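Local coordinates for protein diguanylate cyclase (Pseudomonas aeruginosa, PDB 5M3C) that joins a GGDEF domain of the diguanylate cyclase family, with bound GTP and calcium, to an EAL domain that holds its own calcium ion, at residues G208-V213 with I350-K355; S267-G272 with A329-G334. All coordinates share one frame; numbering follows the deposited sequence.

Interaction 1: G208-V213 with I350-K355. With CA (calcium ion), chain H.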
loop_
_atom_site.group_PDB
_atom_site.type_symbol
_atom_site.label_atom_id
_atom_site.label_comp_id
_atom_site.label_asym_id
_atom_site.label_seq_id
_atom_site.Cartn_x
_atom_site.Cartn_y
_atom_site.Cartn_z
ATOM N N GLY B 208 -2.302 -10.798 -31.331
ATOM C CA GLY B 208 -1.151 -9.968 -31.005
ATOM C C GLY B 208 -0.028 -10.804 -30.431
ATOM O O GLY B 208 -0.085 -12.033 -30.447
ATOM N N ALA B 209 1.000 -10.137 -29.923
ATOM C CA ALA B 209 2.133 -10.837 -29.330
ATOM C C ALA B 209 2.784 -9.985 -28.248
ATOM O O ALA B 209 2.627 -8.765 -28.231
ATOM C CB ALA B 209 3.149 -11.194 -30.405
ATOM N N GLU B 210 3.509 -10.633 -27.340
ATOM C CA GLU B 210 4.237 -9.919 -26.299
ATOM C C GLU B 210 5.741 -10.039 -26.511
ATOM O O GLU B 210 6.259 -11.130 -26.777
ATOM C CB GLU B 210 3.874 -10.450 -24.913
ATOM C CG GLU B 210 4.506 -9.655 -23.781
ATOM C CD GLU B 210 4.156 -10.193 -22.407
ATOM O OE1 GLU B 210 3.495 -11.247 -22.327
ATOM O OE2 GLU B 210 4.546 -9.561 -21.403
ATOM N N ALA B 211 6.429 -8.908 -26.388
ATOM C CA ALA B 211 7.882 -8.862 -26.477
ATOM C C ALA B 211 8.477 -8.985 -25.083
ATOM O O ALA B 211 8.153 -8.208 -24.190
ATOM C CB ALA B 211 8.334 -7.571 -27.136
ATOM N N LEU B 212 9.352 -9.970 -24.911
ATOM C CA LEU B 212 9.918 -10.299 -23.612
ATOM C C LEU B 212 11.441 -10.283 -23.668
ATOM O O LEU B 212 12.047 -10.981 -24.481
ATOM C CB LEU B 212 9.433 -11.682 -23.182
ATOM C CG LEU B 212 7.914 -11.830 -23.076
ATOM C CD1 LEU B 212 7.495 -13.284 -23.223
ATOM C CD2 LEU B 212 7.417 -11.252 -21.760
ATOM N N VAL B 213 12.056 -9.499 -22.789
ATOM C CA VAL B 213 13.507 -9.344 -22.788
ATOM C C VAL B 213 14.205 -10.587 -22.250
ATOM O O VAL B 213 13.825 -11.128 -21.213
ATOM C CB VAL B 213 13.952 -8.147 -21.932
ATOM C CG1 VAL B 213 15.370 -7.738 -22.299
ATOM C CG2 VAL B 213 13.003 -6.976 -22.115
ATOM N N ILE B 350 -6.780 -3.557 -21.770
ATOM C CA ILE B 350 -6.577 -4.982 -21.540
ATOM C C ILE B 350 -6.474 -5.290 -20.047
ATOM O O ILE B 350 -6.049 -4.450 -19.260
ATOM C CB ILE B 350 -5.286 -5.466 -22.235
ATOM C CG1 ILE B 350 -5.278 -5.054 -23.712
ATOM C CG2 ILE B 350 -5.124 -6.973 -22.091
ATOM C CD1 ILE B 350 -6.358 -5.707 -24.548
ATOM N N LEU B 351 -6.869 -6.502 -19.672
ATOM C CA LEU B 351 -6.781 -6.964 -18.290
ATOM C C LEU B 351 -6.131 -8.347 -18.289
ATOM O O LEU B 351 -6.712 -9.313 -18.789
ATOM C CB LEU B 351 -8.183 -7.023 -17.666
ATOM C CG LEU B 351 -8.378 -7.405 -16.189
ATOM C CD1 LEU B 351 -7.811 -8.781 -15.866
ATOM C CD2 LEU B 351 -7.777 -6.357 -15.272
ATOM N N LYS B 352 -4.927 -8.448 -17.732
ATOM C CA LYS B 352 -4.197 -9.713 -17.762
ATOM C C LYS B 352 -4.309 -10.490 -16.448
ATOM O O LYS B 352 -3.815 -10.054 -15.405
ATOM C CB LYS B 352 -2.731 -9.465 -18.111
ATOM C CG LYS B 352 -2.541 -8.559 -19.319
ATOM C CD LYS B 352 -1.184 -8.762 -19.972
ATOM C CE LYS B 352 -1.119 -10.089 -20.713
ATOM N NZ LYS B 352 0.146 -10.245 -21.481
ATOM N N ILE B 353 -4.951 -11.654 -16.516
ATOM C CA ILE B 353 -5.157 -12.493 -15.339
ATOM C C ILE B 353 -3.849 -13.157 -14.925
ATOM O O ILE B 353 -3.214 -13.834 -15.730
ATOM C CB ILE B 353 -6.201 -13.596 -15.599
ATOM C CG1 ILE B 353 -7.475 -12.995 -16.201
ATOM C CG2 ILE B 353 -6.511 -14.344 -14.310
ATOM C CD1 ILE B 353 -8.553 -14.014 -16.506
ATOM N N ASP B 354 -3.460 -12.966 -13.667
ATOM C CA ASP B 354 -2.201 -13.503 -13.148
ATOM C C ASP B 354 -2.069 -15.008 -13.385
ATOM O O ASP B 354 -3.061 -15.736 -13.404
ATOM C CB ASP B 354 -2.079 -13.208 -11.652
ATOM C CG ASP B 354 -0.680 -13.459 -11.117
ATOM O OD1 ASP B 354 0.261 -12.769 -11.561
ATOM O OD2 ASP B 354 -0.526 -14.339 -10.244
ATOM N N LYS B 355 -0.830 -15.463 -13.547
ATOM C CA LYS B 355 -0.543 -16.861 -13.862
ATOM C C LYS B 355 -0.898 -17.812 -12.721
ATOM O O LYS B 355 -1.038 -19.017 -12.935
ATOM C CB LYS B 355 0.938 -17.023 -14.221
HETATM CA CA CA H . 3.613 -9.056 -19.312
#
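At the calcium site of the EAL domain, E210 on strand 206-217 and K352 on strand 350-353 reach toward each other across the mouth of the barrel and meet in a salt bridge. It is a long one, 3.6 Å from E210 OE1 to K352 NZ, and it spans strands whose nearest CA atoms, those of E210 and K352, are still 12.0 Å apart. The glutamate covers its share fully stretched: CG lies anti to the backbone N (chi1 -175°) and the chain runs straight on to the carboxylate. K352 instead bends at chi3 (72°), and the two side chains meet at a slant. The two carboxylate oxygens divide the work. OE2 of E210 binds calcium at 2.3 Å, whereas OE1 stays 3.7 Å from the ion and also accepts a hydrogen bond from Q408 NE2. K352 NZ is shared too, with a salt bridge to E301 OE2 and a hydrogen bond to Q408 OE1, so the lysine links two of the metal ligands to the glutamine. Both residues are buried. In the sheet, strands 266-269, 298-303 and 327-333 lie between the two partners, while 192-200 flanks strand 206-217 and 384-387 flanks strand 350-353.

Interaction 2: S267-G272 with A329-G334. With CA (calcium ion), chain H.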
loop_
_atom_site.group_PDB
_atom_site.type_symbol
_atom_site.label_atom_id
_atom_site.label_comp_id
_atom_site.label_asym_id
_atom_site.label_seq_id
_atom_site.Cartn_x
_atom_site.Cartn_y
_atom_site.Cartn_z
ATOM N N SER B 267 2.799 -6.258 -27.294
ATOM C CA SER B 267 2.754 -5.858 -25.892
ATOM C C SER B 267 4.152 -5.793 -25.306
ATOM O O SER B 267 4.959 -6.694 -25.522
ATOM C CB SER B 267 1.932 -6.860 -25.082
ATOM O OG SER B 267 0.721 -7.183 -25.739
ATOM N N VAL B 268 4.436 -4.734 -24.558
ATOM C CA VAL B 268 5.710 -4.634 -23.855
ATOM C C VAL B 268 5.512 -4.134 -22.431
ATOM O O VAL B 268 4.775 -3.175 -22.196
ATOM C CB VAL B 268 6.685 -3.698 -24.586
ATOM C CG1 VAL B 268 7.944 -3.492 -23.760
ATOM C CG2 VAL B 268 7.036 -4.268 -25.948
ATOM N N ASN B 269 6.170 -4.792 -21.482
ATOM C CA ASN B 269 6.100 -4.383 -20.085
ATOM C C ASN B 269 6.807 -3.049 -19.891
ATOM O O ASN B 269 7.876 -2.810 -20.452
ATOM C CB ASN B 269 6.727 -5.442 -19.180
ATOM C CG ASN B 269 5.919 -6.725 -19.136
ATOM O OD1 ASN B 269 4.699 -6.700 -18.971
ATOM N ND2 ASN B 269 6.599 -7.856 -19.275
ATOM N N LEU B 270 6.197 -2.182 -19.092
ATOM C CA LEU B 270 6.758 -0.872 -18.808
ATOM C C LEU B 270 7.086 -0.767 -17.326
ATOM O O LEU B 270 6.197 -0.591 -16.498
ATOM C CB LEU B 270 5.766 0.222 -19.204
ATOM C CG LEU B 270 6.332 1.634 -19.333
ATOM C CD1 LEU B 270 7.286 1.720 -20.513
ATOM C CD2 LEU B 270 5.201 2.637 -19.485
ATOM N N ALA B 271 8.370 -0.886 -16.998
ATOM C CA ALA B 271 8.829 -0.768 -15.618
ATOM C C ALA B 271 8.265 0.489 -14.969
ATOM O O ALA B 271 8.023 1.490 -15.640
ATOM C CB ALA B 271 10.349 -0.748 -15.569
ATOM N N GLY B 272 8.058 0.432 -13.658
ATOM C CA GLY B 272 7.476 1.553 -12.926
ATOM C C GLY B 272 8.198 2.867 -13.164
ATOM O O GLY B 272 7.566 3.899 -13.388
ATOM N N ALA B 329 -2.450 -1.845 -20.683
ATOM C CA ALA B 329 -2.884 -3.105 -20.098
ATOM C C ALA B 329 -2.408 -3.235 -18.660
ATOM O O ALA B 329 -1.298 -2.828 -18.318
ATOM C CB ALA B 329 -2.366 -4.273 -20.922
ATOM N N ILE B 330 -3.261 -3.807 -17.822
ATOM C CA ILE B 330 -2.897 -4.103 -16.452
ATOM C C ILE B 330 -2.427 -5.557 -16.374
ATOM O O ILE B 330 -3.155 -6.489 -16.738
ATOM C CB ILE B 330 -4.072 -3.835 -15.489
ATOM C CG1 ILE B 330 -3.605 -3.885 -14.036
ATOM C CG2 ILE B 330 -5.199 -4.824 -15.716
ATOM C CD1 ILE B 330 -2.869 -2.638 -13.605
ATOM N N ASP B 331 -1.195 -5.732 -15.909
ATOM C CA ASP B 331 -0.538 -7.031 -15.892
ATOM C C ASP B 331 -0.610 -7.644 -14.498
ATOM O O ASP B 331 -0.722 -6.926 -13.503
ATOM C CB ASP B 331 0.925 -6.870 -16.313
ATOM C CG ASP B 331 1.508 -8.133 -16.921
ATOM O OD1 ASP B 331 0.790 -9.151 -17.026
ATOM O OD2 ASP B 331 2.696 -8.104 -17.304
ATOM N N ASP B 332 -0.546 -8.972 -14.438
ATOM C CA ASP B 332 -0.590 -9.705 -13.173
ATOM C C ASP B 332 -1.756 -9.242 -12.304
ATOM O O ASP B 332 -1.548 -8.752 -11.193
ATOM C CB ASP B 332 0.719 -9.514 -12.403
ATOM C CG ASP B 332 1.946 -9.734 -13.264
ATOM O OD1 ASP B 332 1.992 -10.743 -13.995
ATOM O OD2 ASP B 332 2.870 -8.898 -13.203
ATOM N N PHE B 333 -2.980 -9.404 -12.803
ATOM C CA PHE B 333 -4.148 -8.851 -12.119
ATOM C C PHE B 333 -4.834 -9.835 -11.177
ATOM O O PHE B 333 -5.042 -10.999 -11.520
ATOM C CB PHE B 333 -5.167 -8.339 -13.135
ATOM C CG PHE B 333 -6.307 -7.587 -12.512
ATOM C CD1 PHE B 333 -6.159 -6.261 -12.146
ATOM C CD2 PHE B 333 -7.524 -8.208 -12.283
ATOM C CE1 PHE B 333 -7.204 -5.566 -11.570
ATOM C CE2 PHE B 333 -8.573 -7.518 -11.708
ATOM C CZ PHE B 333 -8.413 -6.194 -11.350
ATOM N N GLY B 334 -5.185 -9.350 -9.988
ATOM C CA GLY B 334 -6.015 -10.107 -9.054
ATOM C C GLY B 334 -5.293 -10.685 -7.849
ATOM O O GLY B 334 -5.932 -11.186 -6.925
HETATM CA CA CA H . 3.613 -9.056 -19.312
#
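N269 and D331 meet through the calcium ion they share: N269 OD1 binds it at 2.6 Å and D331 OD2 at 2.4 Å. These two oxygens stand 3.0 Å apart as neighbouring ligands, held together by the metal and not by a hydrogen bond. The asparagine gets there indirectly. Its CB leaves the strand without aiming at D331, but with CG anti to the carbonyl carbon (chi1 -68°) the amide swings over to the ion. D331 faces the other strand, with CG roughly anti to its backbone N (chi1 -154°). Although the side chains cross at about a right angle, the amide and carboxylate planes are only 18° apart. The other carboxylate oxygen, D331 OD1, lies 3.6 Å from calcium and takes a hydrogen bond from D332 N at 2.9 Å; the donor sits above the carboxylate plane and the bond is bent, yet it probably helps limit the group's rotation. E388 OE1 lies close to the same oxygen, a like-charge approach. E210 and E301 complete the protein ligands of the ion. Strand 298-303 runs between 266-269 and 327-333, helix 238-259 packs against V268 and L270, and helix 304-307 against I330 and F333.

Overall arrangement
Interactions 1 and 2 have centres about 7 Å apart and are two sides of one calcium site in the EAL domain. Along the chain 267-272 and 329-334 fall between 208-213 and 350-355, so interaction 2 is formed wholly by chain that lies between the two halves of interaction 1. Each of the four segments has its strand in one mixed sheet, with the strand pairs 206-217/266-269 and 327-333/350-353 as neighbours. Backbone hydrogen bonds probably tie A209 O to S267 N and A211 N to S267 O; on the other side, L351 packs on I330 and F333. Ligands distant in sequence are thus brought to one ion, as expected of the EAL TIM-like barrel.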